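PDB 4RU4: tail spike protein gp49 from Pseudomonas phage LKA1, which probably cleaves the O-specific polysaccharide of its Pseudomonas host as a lyase, helping the phage past the cell envelope at the start of infection. Local coordinates for residues S159-S164 with T414-P419; T163-G168 with S374-G379; A186-Y191 with N334-S339; I295-D300 with V306-V311; A349-K354 with C420-Q425. All blocks are in the same frame, centred on the assembly; numbering follows the deposited sequence. Where two conformers were deposited one is given.

Interaction 1: residues S159-S164 with T414-P419; sequences SGFRTS and TNTTQP
Phe161 and Asn415 both carry CG beside the backbone N and anti to the carbonyl carbon (chi1 -80° in Phe161), and with these torsions the two side chains slide past one another in opposite directions. The result is a clear CH-pi contact: Asn415 CB stands 3.6 Å from the centroid of the Phe161 ring, only 14° off its normal. Beyond CB the carboxamide turns away from the ring, its plane inclined at 59° to it, and lies against the backbone of Gly160, where Asn415 OD1 approaches Gly160 CA at 3.3 Å. The ring edge is met separately, by Thr416 OG1 at 3.7 Å from Phe161 CZ, although the main polar partner of this hydroxyl is the carbonyl of Ile377. Direct hydrogen bonds between 159-164 and 414-419 are absent; one water joins them instead, accepting from Gly160 N and donating to Asn415 O, 2.8 Å from each of these two atoms. On the aromatic side, Ser159 OG accepts from Phe161 N at 3.2 Å and so shapes the bend that presents the ring. An ST turn in the inserted Ig-like region thus leans on a loop of the pectin lyase-like parallel beta-helix.

Interaction 2: residues T163-G168 with S374-G379; sequences TSYRAG and SAEILG
Tyr165 is the residue of 163-168 that reaches Glu376, and it does so from a tight bend. Just before it, the carbonyl of Ser164 receives a weak hydrogen bond from Arg166 N (2.9 Å between Ser164 O and Arg166 N), and Tyr165 is the centre of the resulting inverse gamma turn. From here the phenol ring, its CG anti to the carbonyl carbon and beside the backbone N (chi1 -67°), extends to the carboxylate, the two side chains crossing at about a right angle. Tyr165 OH donates to Glu376 OE1 over a very short 2.5 Å. The acceptor lies at the ring edge, close to its plane, and is also 3.2 Å from Tyr165 CE2, while the carboxylate is turned 81° from the ring. Glu376 lies on strand 372-377 of a parallel sheet of the pectin lyase-like beta-helix, so a loop of the Ig-like insertion is tied here to a coil of the main body. Both carboxylate oxygens have further partners: OE1 accepts from Gly333 N, and OE2 forms a salt bridge with Arg162. A sodium ion lies about 5 Å from the Glu376 side chain. Farther along the segment, Arg166 forms a salt bridge with Asp155, and the carbonyl of Gly168, on strand 168-177, accepts from Arg309 NH1.

Interaction 3: residues A186-Y191 with N334-S339; sequences ALYAAY and NAEDCS
The ring of Tyr188 lays its CD2-CE2 side along two successive acidic side chains, Glu336 and Asp337. These sit at a corner of the right-handed parallel beta-helix: the chain turns at Asp337, between strands 335-336 and 338-341, which lie on different faces. Tyr188 comes from a loop of the Ig-like insertion, so the contact is one of the places where the inserted domain meets a corner of the beta-helix. At the far end of the ring, Tyr188 OH donates to Asp337 OD2 at 2.5 Å. OD2 lies at the ring edge, in its plane, and uses the anti lone pair, the one directed away from OD1; the carboxylate is turned 50° from the ring. The other oxygen, OD1, is engaged in a salt bridge with Arg312, which should help fix the rotation of the group. The phenol oxygen has a second partner in Tyr346 of the second subunit, making this a junction of the trimer as well. Glu336 meets the near half of the ring. Its chain is extended, with CG anti to the backbone N (chi1 167°), and this brings CD to 3.7 Å from Tyr188 CD2 in an oblique approach. Arg309 forms a salt bridge with Glu336 OE1. Two waters fill in towards the tyrosine backbone: one donates to Glu336 OE1 at 2.8 Å, and the other donates both to Tyr188 O and to Glu336 OE2, 2.9 Å from each of these oxygens.

Interaction 4: residues I295-D300 with V306-V311; sequences IATGGD and VPVRNV. With EDO (1,2-ethanediol), chain U.
Thr297 and Val308 face each other with their CB atoms directed across the gap between two short stretches of the pectin lyase-like beta-helix, joined by only five intervening residues. Their rotamers set which branches meet. In Thr297 the hydroxyl lies between the backbone N and the carbonyl carbon (chi1 66°), where OG1 forms a weak hydrogen bond with His332 N, and CG2 is placed beside the backbone N. In Val308 it is CG1 that lies anti to the backbone N (chi1 172°). CG1 makes the nearer contact with the threonine, at 3.8 Å from Thr297 CB and 4.0 Å from Thr297 CG2. CG2 lies mainly against the backbone instead, 3.3 Å from Gly298 O. That buried carbonyl is not left to an apolar neighbour alone, since Asn334 ND2 donates to it. Between 295-300 and 306-311 the contact is van der Waals, with no direct hydrogen bond. Farther along 306-311, Asn310 bonds to Thr344 of the second subunit, so the same segment also takes part in the trimer interface. A 1,2-ethanediol, probably from the crystallisation liquor, rests against Gly298 and Gly299. Gly299 N donates to its O2 in a weak hydrogen bond of 3.2 Å with an N-H...O angle of 160°, and Gly298 CA lies 3.5 Å from that same O2.

Interaction 5: residues A349-K354 with C420-Q425; sequences ATWQGK and CNFLIQ
Trp351 and Phe422 bridge two strands, 349-352 and 420-425, that run nearly antiparallel (154°) with axes 11.1 Å apart at closest approach, too far for backbone bonding, so side chains fill the distance. The indole does most of the reaching. With its CG beside the backbone N and anti to the carbonyl carbon (chi1 -85°), Trp351 extends its six-membered ring toward the opposite strand. There its CZ3 meets Phe422 CD1 at 3.6 Å, and the neighbouring CE3 is 3.8 Å from the same atom. The rings are neither stacked nor edge-to-face: their planes make an oblique 44°, with the six-membered ring of Trp351 and the Phe422 ring 5.5 Å apart between centroids. Farther round the indole, Ile424 CD1 sits at the edge, near the ring plane, 4.3 Å from Trp351 CH2. The backbone joins in as well, Leu423 O approaching Trp351 CZ2 obliquely at 4.3 Å. The polar atom of the indole, NE1, finds a weak hydrogen bond to Leu383 O. The contact is a compact example of how different faces of a parallel beta-helix share one core. Phe382, on the coil between, meets both aromatic rings and continues the interior. Strand 349-352 is bordered by strand 372-377 in its parallel sheet, whereas strand 420-425 runs between strands 380-385 and 452-463 on another face, where Gln425 also bonds to Gly427 of the second subunit.

Along the chain, interactions 1 and 2 start from one insertion loop and end far downstream, spanning interactions 3 and 4 entirely; interaction 5 follows 3 and 4 but alternates with the first two. In space all five lie close together: the centres of interactions 1 and 2 are about 5 Å apart, and the farthest pairs about 16 Å. Interactions 1 to 3 join the Ig-like region to the pectin lyase-like beta-helix, while 4 and 5 lie within the beta-helix. Adjacent strands connect them, 308-309 with 335-336 for interactions 3 and 4, and 349-352 with 372-377 for 2 and 5. Contacts of the insertion with the beta-helix thus adjoin contacts inside its successive coils.

Interaction 1: residues S159-S164 with T414-P419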
# COMPACT_ATOMS: atom_id res chain seq x y z
N SER B 159 27.53 6.57 -10.33
CA SER B 159 28.01 5.30 -9.75
C SER B 159 29.18 4.70 -10.52
O SER B 159 29.20 4.70 -11.76
CB SER B 159 26.85 4.29 -9.68
OG SER B 159 27.34 3.00 -9.36
N GLY B 160 30.15 4.16 -9.79
CA GLY B 160 31.31 3.57 -10.42
C GLY B 160 31.03 2.19 -11.00
O GLY B 160 31.89 1.62 -11.67
N PHE B 161 29.85 1.62 -10.72
CA PHE B 161 29.58 0.25 -11.15
C PHE B 161 29.52 0.11 -12.68
O PHE B 161 29.87 -0.93 -13.21
CB PHE B 161 28.30 -0.30 -10.49
CG PHE B 161 28.49 -0.79 -9.06
CD1 PHE B 161 29.03 -2.05 -8.81
CD2 PHE B 161 28.13 0.00 -7.97
CE1 PHE B 161 29.20 -2.51 -7.51
CE2 PHE B 161 28.29 -0.46 -6.64
CZ PHE B 161 28.83 -1.72 -6.43
N ARG B 162 29.08 1.16 -13.37
CA ARG B 162 29.09 1.19 -14.84
C ARG B 162 29.45 2.56 -15.33
O ARG B 162 29.06 3.55 -14.73
CB ARG B 162 27.72 0.82 -15.46
CG ARG B 162 27.27 -0.58 -15.07
CD ARG B 162 26.39 -1.28 -16.10
NE ARG B 162 25.59 -2.33 -15.47
CZ ARG B 162 24.87 -3.24 -16.13
NH1 ARG B 162 24.88 -3.29 -17.46
NH2 ARG B 162 24.13 -4.12 -15.46
N THR B 163 30.19 2.59 -16.44
CA THR B 163 30.54 3.78 -17.19
C THR B 163 29.36 4.73 -17.41
O THR B 163 29.46 5.94 -17.18
CB THR B 163 31.03 3.35 -18.62
OG1 THR B 163 32.19 2.52 -18.49
CG2 THR B 163 31.36 4.55 -19.49
N SER B 164 28.26 4.16 -17.86
CA SER B 164 27.10 4.93 -18.29
C SER B 164 26.26 5.47 -17.12
O SER B 164 25.27 6.16 -17.33
CB SER B 164 26.21 4.06 -19.19
OG SER B 164 25.71 2.95 -18.44
N THR B 414 34.41 -1.44 -3.81
CA THR B 414 34.93 -0.08 -3.73
C THR B 414 33.99 0.94 -4.38
O THR B 414 34.12 2.15 -4.18
CB THR B 414 36.35 0.04 -4.35
OG1 THR B 414 36.29 -0.28 -5.74
CG2 THR B 414 37.33 -0.90 -3.66
N ASN B 415 33.02 0.45 -5.16
CA ASN B 415 32.02 1.35 -5.76
C ASN B 415 30.81 1.62 -4.85
O ASN B 415 29.96 2.46 -5.15
CB ASN B 415 31.57 0.79 -7.13
CG ASN B 415 32.66 0.89 -8.18
OD1 ASN B 415 33.28 1.95 -8.33
ND2 ASN B 415 32.89 -0.20 -8.93
N THR B 416 30.73 0.91 -3.73
CA THR B 416 29.71 1.17 -2.70
C THR B 416 30.25 2.24 -1.78
O THR B 416 31.07 1.95 -0.90
CB THR B 416 29.45 -0.09 -1.86
OG1 THR B 416 29.09 -1.18 -2.74
CG2 THR B 416 28.30 0.15 -0.85
N THR B 417 29.85 3.49 -2.02
CA THR B 417 30.55 4.60 -1.38
C THR B 417 29.77 5.26 -0.26
O THR B 417 30.29 6.17 0.38
CB THR B 417 30.92 5.68 -2.43
OG1 THR B 417 29.71 6.15 -3.03
CG2 THR B 417 31.78 5.08 -3.53
N GLN B 418 28.53 4.83 -0.02
CA GLN B 418 27.71 5.41 1.02
C GLN B 418 27.22 4.32 1.99
O GLN B 418 27.06 3.17 1.60
CB GLN B 418 26.53 6.17 0.39
CG GLN B 418 26.95 7.32 -0.53
CD GLN B 418 25.76 7.97 -1.28
OE1 GLN B 418 24.63 7.95 -0.79
NE2 GLN B 418 26.03 8.53 -2.46
N PRO B 419 27.01 4.67 3.27
CA PRO B 419 26.53 3.69 4.24
C PRO B 419 25.27 2.99 3.71
O PRO B 419 24.43 3.67 3.08
CB PRO B 419 26.19 4.54 5.46
CG PRO B 419 27.14 5.70 5.37
CD PRO B 419 27.23 6.00 3.89
O HOH W 1 30.42 4.47 -6.99

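Interaction 2: residues T163-G168 with S374-G379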
# COMPACT_ATOMS: atom_id res chain seq x y z
N THR B 163 30.19 2.59 -16.44
CA THR B 163 30.54 3.78 -17.19
C THR B 163 29.36 4.73 -17.41
O THR B 163 29.46 5.94 -17.18
CB THR B 163 31.03 3.35 -18.62
OG1 THR B 163 32.19 2.52 -18.49
CG2 THR B 163 31.36 4.55 -19.49
N SER B 164 28.26 4.16 -17.86
CA SER B 164 27.10 4.93 -18.29
C SER B 164 26.26 5.47 -17.12
O SER B 164 25.27 6.16 -17.33
CB SER B 164 26.21 4.06 -19.19
OG SER B 164 25.71 2.95 -18.44
N TYR B 165 26.64 5.13 -15.89
CA TYR B 165 25.88 5.63 -14.74
C TYR B 165 26.34 7.05 -14.39
O TYR B 165 27.05 7.27 -13.41
CB TYR B 165 26.02 4.69 -13.52
CG TYR B 165 25.39 3.32 -13.70
CD1 TYR B 165 24.53 3.05 -14.77
CD2 TYR B 165 25.63 2.30 -12.78
CE1 TYR B 165 23.95 1.78 -14.93
CE2 TYR B 165 25.04 1.07 -12.91
CZ TYR B 165 24.22 0.80 -13.98
OH TYR B 165 23.66 -0.45 -14.07
N ARG B 166 25.92 7.99 -15.22
CA ARG B 166 26.34 9.37 -15.09
C ARG B 166 25.38 10.16 -14.20
O ARG B 166 24.21 9.80 -14.05
CB ARG B 166 26.44 10.00 -16.49
CG ARG B 166 27.48 9.29 -17.38
CD ARG B 166 27.94 10.17 -18.56
NE ARG B 166 28.90 9.43 -19.37
CZ ARG B 166 28.64 8.95 -20.59
NH1 ARG B 166 27.46 9.19 -21.15
NH2 ARG B 166 29.56 8.27 -21.26
N ALA B 167 25.89 11.25 -13.62
CA ALA B 167 25.15 12.08 -12.67
C ALA B 167 24.29 13.10 -13.38
O ALA B 167 24.55 13.47 -14.53
CB ALA B 167 26.13 12.80 -11.72
N GLY B 168 23.26 13.57 -12.69
CA GLY B 168 22.43 14.67 -13.15
C GLY B 168 21.01 14.40 -12.70
O GLY B 168 20.78 13.45 -11.95
N SER B 374 20.77 -8.67 -4.95
CA SER B 374 21.29 -7.31 -5.07
C SER B 374 22.40 -7.23 -6.12
O SER B 374 23.00 -8.23 -6.47
CB SER B 374 21.85 -6.85 -3.72
OG SER B 374 20.89 -7.02 -2.69
N ALA B 375 22.68 -6.02 -6.60
CA ALA B 375 23.85 -5.75 -7.44
C ALA B 375 24.08 -4.26 -7.41
O ALA B 375 23.12 -3.51 -7.19
CB ALA B 375 23.60 -6.19 -8.89
N GLU B 376 25.31 -3.82 -7.64
CA GLU B 376 25.56 -2.42 -7.96
C GLU B 376 24.99 -1.50 -6.88
O GLU B 376 24.31 -0.50 -7.18
CB GLU B 376 25.00 -2.08 -9.37
CG GLU B 376 25.54 -3.01 -10.47
CD GLU B 376 25.17 -2.58 -11.91
OE1 GLU B 376 24.16 -1.86 -12.11
OE2 GLU B 376 25.88 -3.00 -12.86
N ILE B 377 25.25 -1.87 -5.63
CA ILE B 377 24.77 -1.10 -4.48
C ILE B 377 25.68 0.12 -4.28
O ILE B 377 26.84 -0.01 -3.88
CB ILE B 377 24.71 -1.97 -3.19
CG1 ILE B 377 23.66 -3.09 -3.36
CG2 ILE B 377 24.41 -1.11 -1.96
CD1 ILE B 377 22.20 -2.58 -3.50
N LEU B 378 25.14 1.31 -4.55
CA LEU B 378 25.88 2.55 -4.30
C LEU B 378 25.90 2.84 -2.78
O LEU B 378 26.92 3.28 -2.21
CB LEU B 378 25.24 3.74 -5.04
CG LEU B 378 25.98 5.07 -4.91
CD1 LEU B 378 27.33 5.03 -5.65
CD2 LEU B 378 25.14 6.26 -5.42
N GLY B 379 24.78 2.55 -2.14
CA GLY B 379 24.57 2.90 -0.75
C GLY B 379 23.17 3.44 -0.53
O GLY B 379 22.35 3.54 -1.45

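Interaction 3: residues A186-Y191 with N334-S339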
# COMPACT_ATOMS: atom_id res chain seq x y z
N ALA B 186 13.43 19.76 -4.36
CA ALA B 186 14.86 19.85 -3.99
C ALA B 186 15.74 18.91 -4.83
O ALA B 186 15.36 17.78 -5.14
CB ALA B 186 15.01 19.55 -2.51
N LEU B 187 16.92 19.39 -5.20
CA LEU B 187 17.89 18.55 -5.91
C LEU B 187 18.28 17.31 -5.10
O LEU B 187 18.52 17.41 -3.90
CB LEU B 187 19.16 19.35 -6.23
CG LEU B 187 19.08 20.50 -7.26
CD1 LEU B 187 20.43 21.17 -7.35
CD2 LEU B 187 18.62 20.03 -8.67
N TYR B 188 18.35 16.16 -5.77
CA TYR B 188 18.83 14.93 -5.15
C TYR B 188 20.34 14.98 -4.91
O TYR B 188 20.84 14.32 -4.01
CB TYR B 188 18.56 13.73 -6.05
CG TYR B 188 17.13 13.22 -5.97
CD1 TYR B 188 16.14 13.75 -6.79
CD2 TYR B 188 16.79 12.21 -5.06
CE1 TYR B 188 14.84 13.30 -6.73
CE2 TYR B 188 15.47 11.73 -5.00
CZ TYR B 188 14.51 12.30 -5.84
OH TYR B 188 13.20 11.87 -5.79
N ALA B 189 21.07 15.75 -5.71
CA ALA B 189 22.54 15.74 -5.65
C ALA B 189 23.13 17.12 -5.84
O ALA B 189 22.46 18.06 -6.32
CB ALA B 189 23.14 14.74 -6.71
N ALA B 190 24.41 17.22 -5.50
CA ALA B 190 25.18 18.44 -5.64
C ALA B 190 25.90 18.38 -6.98
O ALA B 190 26.24 17.28 -7.44
CB ALA B 190 26.22 18.52 -4.50
N TYR B 191 26.15 19.53 -7.59
CA TYR B 191 26.85 19.62 -8.88
C TYR B 191 27.89 20.74 -8.85
O TYR B 191 27.60 21.86 -8.39
CB TYR B 191 25.88 19.87 -10.03
CG TYR B 191 24.84 18.78 -10.07
CD1 TYR B 191 25.15 17.53 -10.59
CD2 TYR B 191 23.58 18.98 -9.52
CE1 TYR B 191 24.22 16.51 -10.59
CE2 TYR B 191 22.64 17.95 -9.49
CZ TYR B 191 22.96 16.72 -10.03
OH TYR B 191 22.02 15.69 -10.01
N ASN B 334 21.86 2.60 -11.56
CA ASN B 334 21.70 4.05 -11.60
C ASN B 334 20.31 4.52 -11.16
O ASN B 334 19.85 5.58 -11.60
CB ASN B 334 22.05 4.62 -12.98
CG ASN B 334 21.03 4.25 -14.05
OD1 ASN B 334 20.41 3.19 -13.98
ND2 ASN B 334 20.84 5.12 -15.04
N ALA B 335 19.63 3.74 -10.32
CA ALA B 335 18.31 4.09 -9.82
C ALA B 335 18.46 4.73 -8.45
O ALA B 335 19.29 4.28 -7.67
CB ALA B 335 17.40 2.84 -9.72
N GLU B 336 17.68 5.77 -8.16
CA GLU B 336 17.61 6.30 -6.79
C GLU B 336 16.18 6.66 -6.45
O GLU B 336 15.53 7.35 -7.24
CB GLU B 336 18.50 7.53 -6.62
CG GLU B 336 18.23 8.31 -5.34
CD GLU B 336 19.25 9.40 -5.03
OE1 GLU B 336 19.92 9.89 -5.95
OE2 GLU B 336 19.36 9.78 -3.85
N ASP B 337 15.68 6.23 -5.28
CA ASP B 337 14.37 6.69 -4.83
C ASP B 337 13.32 6.17 -5.80
O ASP B 337 12.51 6.92 -6.34
CB ASP B 337 14.31 8.23 -4.74
CG ASP B 337 13.04 8.73 -4.05
OD1 ASP B 337 12.42 7.96 -3.28
OD2 ASP B 337 12.65 9.90 -4.27
N CYS B 338 13.34 4.86 -6.05
CA CYS B 338 12.32 4.25 -6.89
C CYS B 338 11.72 3.07 -6.14
O CYS B 338 12.31 2.59 -5.18
CB CYS B 338 12.95 3.73 -8.18
SG CYS B 338 13.55 4.99 -9.31
N SER B 339 10.57 2.56 -6.60
CA SER B 339 9.93 1.45 -5.88
C SER B 339 8.98 0.65 -6.75
O SER B 339 8.50 1.13 -7.79
CB SER B 339 9.16 1.95 -4.64
OG SER B 339 8.19 2.96 -4.96
O HOH W 2 19.56 12.27 -2.42
O HOH W 3 22.11 11.25 -4.75

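Interaction 4: residues I295-D300 with V306-V311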
# COMPACT_ATOMS: atom_id res chain seq x y z
N ILE B 295 9.73 -5.51 -16.04
CA ILE B 295 9.93 -4.07 -15.98
C ILE B 295 11.37 -3.87 -15.54
O ILE B 295 11.90 -4.63 -14.70
CB ILE B 295 8.93 -3.38 -15.03
CG1 ILE B 295 7.49 -3.60 -15.51
CG2 ILE B 295 9.26 -1.88 -14.88
CD1 ILE B 295 6.42 -2.84 -14.66
N ALA B 296 12.02 -2.86 -16.11
CA ALA B 296 13.40 -2.56 -15.77
C ALA B 296 13.60 -1.06 -15.76
O ALA B 296 12.76 -0.32 -16.26
CB ALA B 296 14.33 -3.19 -16.78
N THR B 297 14.71 -0.62 -15.17
CA THR B 297 15.15 0.74 -15.34
C THR B 297 16.64 0.70 -15.67
O THR B 297 17.33 -0.27 -15.33
CB THR B 297 14.90 1.60 -14.04
OG1 THR B 297 15.73 1.12 -12.97
CG2 THR B 297 13.43 1.51 -13.61
N GLY B 298 17.16 1.73 -16.33
CA GLY B 298 18.58 1.73 -16.63
C GLY B 298 18.84 2.94 -17.47
O GLY B 298 18.62 4.05 -17.00
N GLY B 299 19.26 2.73 -18.71
CA GLY B 299 19.49 3.83 -19.62
C GLY B 299 20.58 3.51 -20.64
O GLY B 299 20.95 2.34 -20.84
N ASP B 300 21.10 4.54 -21.30
CA ASP B 300 22.15 4.32 -22.30
C ASP B 300 23.31 5.23 -21.96
O ASP B 300 23.42 5.68 -20.83
CB ASP B 300 21.63 4.60 -23.72
CG ASP B 300 20.95 5.96 -23.84
OD1 ASP B 300 21.37 6.92 -23.15
OD2 ASP B 300 19.99 6.06 -24.64
N VAL B 306 21.00 10.45 -17.28
CA VAL B 306 21.04 10.69 -15.84
C VAL B 306 20.37 9.58 -15.06
O VAL B 306 19.77 8.69 -15.67
CB VAL B 306 20.39 12.05 -15.52
CG1 VAL B 306 21.20 13.16 -16.20
CG2 VAL B 306 18.90 12.08 -15.96
N PRO B 307 20.51 9.58 -13.71
CA PRO B 307 19.92 8.50 -12.93
C PRO B 307 18.39 8.45 -13.01
O PRO B 307 17.72 9.44 -13.28
CB PRO B 307 20.35 8.84 -11.49
CG PRO B 307 21.70 9.56 -11.69
CD PRO B 307 21.38 10.44 -12.86
N VAL B 308 17.86 7.27 -12.76
CA VAL B 308 16.44 7.05 -12.85
C VAL B 308 15.88 7.35 -11.46
O VAL B 308 16.27 6.69 -10.49
CB VAL B 308 16.19 5.57 -13.18
CG1 VAL B 308 14.69 5.25 -13.09
CG2 VAL B 308 16.76 5.24 -14.56
N ARG B 309 14.96 8.32 -11.36
CA ARG B 309 14.49 8.75 -10.03
C ARG B 309 12.99 8.96 -9.93
O ARG B 309 12.38 9.46 -10.86
CB ARG B 309 15.18 10.05 -9.61
CG ARG B 309 16.69 9.90 -9.35
CD ARG B 309 17.17 11.10 -8.57
NE ARG B 309 18.59 11.07 -8.20
CZ ARG B 309 19.58 11.54 -8.95
NH1 ARG B 309 19.35 12.06 -10.16
NH2 ARG B 309 20.82 11.50 -8.48
N ASN B 310 12.42 8.63 -8.77
CA ASN B 310 10.98 8.79 -8.50
C ASN B 310 10.15 8.11 -9.58
O ASN B 310 9.11 8.61 -9.99
CB ASN B 310 10.53 10.26 -8.31
CG ASN B 310 9.10 10.37 -7.73
OD1 ASN B 310 8.70 9.58 -6.88
ND2 ASN B 310 8.32 11.33 -8.25
N VAL B 311 10.61 6.94 -10.02
CA VAL B 311 9.82 6.13 -10.94
C VAL B 311 9.18 5.02 -10.12
O VAL B 311 9.86 4.31 -9.36
CB VAL B 311 10.64 5.60 -12.15
CG1 VAL B 311 9.73 4.82 -13.11
CG2 VAL B 311 11.34 6.78 -12.90
C1 EDO U . 21.26 0.12 -18.23
O1 EDO U . 22.67 -0.12 -18.36
C2 EDO U . 20.56 -0.53 -19.42
O2 EDO U . 19.15 -0.46 -19.25

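Interaction 5: residues A349-K354 with C420-Q425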
# COMPACT_ATOMS: atom_id res chain seq x y z
N ALA B 349 13.09 -10.36 -7.57
CA ALA B 349 13.24 -8.92 -7.66
C ALA B 349 14.66 -8.50 -7.22
O ALA B 349 15.45 -9.33 -6.77
CB ALA B 349 12.17 -8.22 -6.81
N THR B 350 14.98 -7.21 -7.36
CA THR B 350 16.36 -6.81 -7.09
C THR B 350 16.49 -5.46 -6.39
O THR B 350 15.68 -4.55 -6.59
CB THR B 350 17.21 -6.76 -8.41
OG1 THR B 350 18.60 -6.53 -8.10
CG2 THR B 350 16.75 -5.60 -9.27
N TRP B 351 17.53 -5.35 -5.56
CA TRP B 351 17.94 -4.08 -4.97
C TRP B 351 19.23 -3.68 -5.68
O TRP B 351 20.21 -4.42 -5.62
CB TRP B 351 18.31 -4.34 -3.51
CG TRP B 351 17.22 -4.33 -2.49
CD1 TRP B 351 16.03 -3.63 -2.51
CD2 TRP B 351 17.23 -5.06 -1.26
NE1 TRP B 351 15.32 -3.87 -1.34
CE2 TRP B 351 16.06 -4.71 -0.55
CE3 TRP B 351 18.16 -5.92 -0.67
CZ2 TRP B 351 15.77 -5.22 0.71
CZ3 TRP B 351 17.88 -6.43 0.59
CH2 TRP B 351 16.69 -6.08 1.26
N GLN B 352 19.25 -2.51 -6.32
CA GLN B 352 20.43 -1.96 -6.95
C GLN B 352 20.34 -0.44 -6.82
O GLN B 352 19.25 0.11 -6.70
CB GLN B 352 20.46 -2.34 -8.45
CG GLN B 352 20.32 -3.82 -8.71
CD GLN B 352 20.67 -4.24 -10.13
OE1 GLN B 352 21.44 -3.57 -10.81
NE2 GLN B 352 20.11 -5.39 -10.56
N GLY B 353 21.47 0.26 -6.89
CA GLY B 353 21.44 1.72 -6.90
C GLY B 353 21.38 2.29 -5.50
O GLY B 353 22.26 2.03 -4.70
N LYS B 354 20.35 3.06 -5.19
CA LYS B 354 20.27 3.77 -3.90
C LYS B 354 18.83 4.06 -3.54
O LYS B 354 18.09 4.54 -4.38
CB LYS B 354 21.03 5.10 -3.97
CG LYS B 354 20.85 6.03 -2.72
CD LYS B 354 21.80 7.25 -2.75
CE LYS B 354 21.49 8.28 -1.66
NZ LYS B 354 22.42 9.48 -1.80
N CYS B 420 25.15 1.68 3.95
CA CYS B 420 24.00 0.89 3.47
C CYS B 420 23.12 0.46 4.62
O CYS B 420 23.62 -0.01 5.63
CB CYS B 420 24.49 -0.40 2.79
SG CYS B 420 25.51 -0.12 1.35
N ASN B 421 21.80 0.58 4.45
CA ASN B 421 20.86 0.05 5.44
C ASN B 421 19.95 -0.96 4.73
O ASN B 421 19.25 -0.60 3.79
CB ASN B 421 20.00 1.18 6.00
CG ASN B 421 20.83 2.32 6.49
OD1 ASN B 421 21.75 2.13 7.27
ND2 ASN B 421 20.52 3.52 6.03
N PHE B 422 19.99 -2.22 5.14
CA PHE B 422 19.10 -3.21 4.55
C PHE B 422 18.02 -3.53 5.55
O PHE B 422 18.31 -4.01 6.66
CB PHE B 422 19.90 -4.47 4.17
CG PHE B 422 20.87 -4.21 3.06
CD1 PHE B 422 20.42 -4.14 1.75
CD2 PHE B 422 22.21 -3.96 3.32
CE1 PHE B 422 21.29 -3.85 0.73
CE2 PHE B 422 23.09 -3.71 2.28
CZ PHE B 422 22.62 -3.64 0.99
N LEU B 423 16.77 -3.24 5.17
CA LEU B 423 15.64 -3.32 6.11
C LEU B 423 14.62 -4.32 5.64
O LEU B 423 14.12 -4.20 4.52
CB LEU B 423 14.92 -1.96 6.21
CG LEU B 423 15.83 -0.74 6.38
CD1 LEU B 423 15.04 0.56 6.39
CD2 LEU B 423 16.72 -0.86 7.63
N ILE B 424 14.26 -5.26 6.51
CA ILE B 424 13.19 -6.20 6.21
C ILE B 424 12.19 -6.00 7.32
O ILE B 424 12.48 -6.25 8.49
CB ILE B 424 13.66 -7.67 6.17
CG1 ILE B 424 14.59 -7.94 4.98
CG2 ILE B 424 12.45 -8.61 6.06
CD1 ILE B 424 16.03 -7.48 5.22
N GLN B 425 11.01 -5.49 6.95
CA GLN B 425 10.03 -5.11 7.96
C GLN B 425 8.70 -5.81 7.73
O GLN B 425 7.98 -5.54 6.76
CB GLN B 425 9.81 -3.59 8.01
CG GLN B 425 11.09 -2.77 8.28
CD GLN B 425 10.77 -1.28 8.44
OE1 GLN B 425 9.64 -0.86 8.18
NE2 GLN B 425 11.75 -0.48 8.86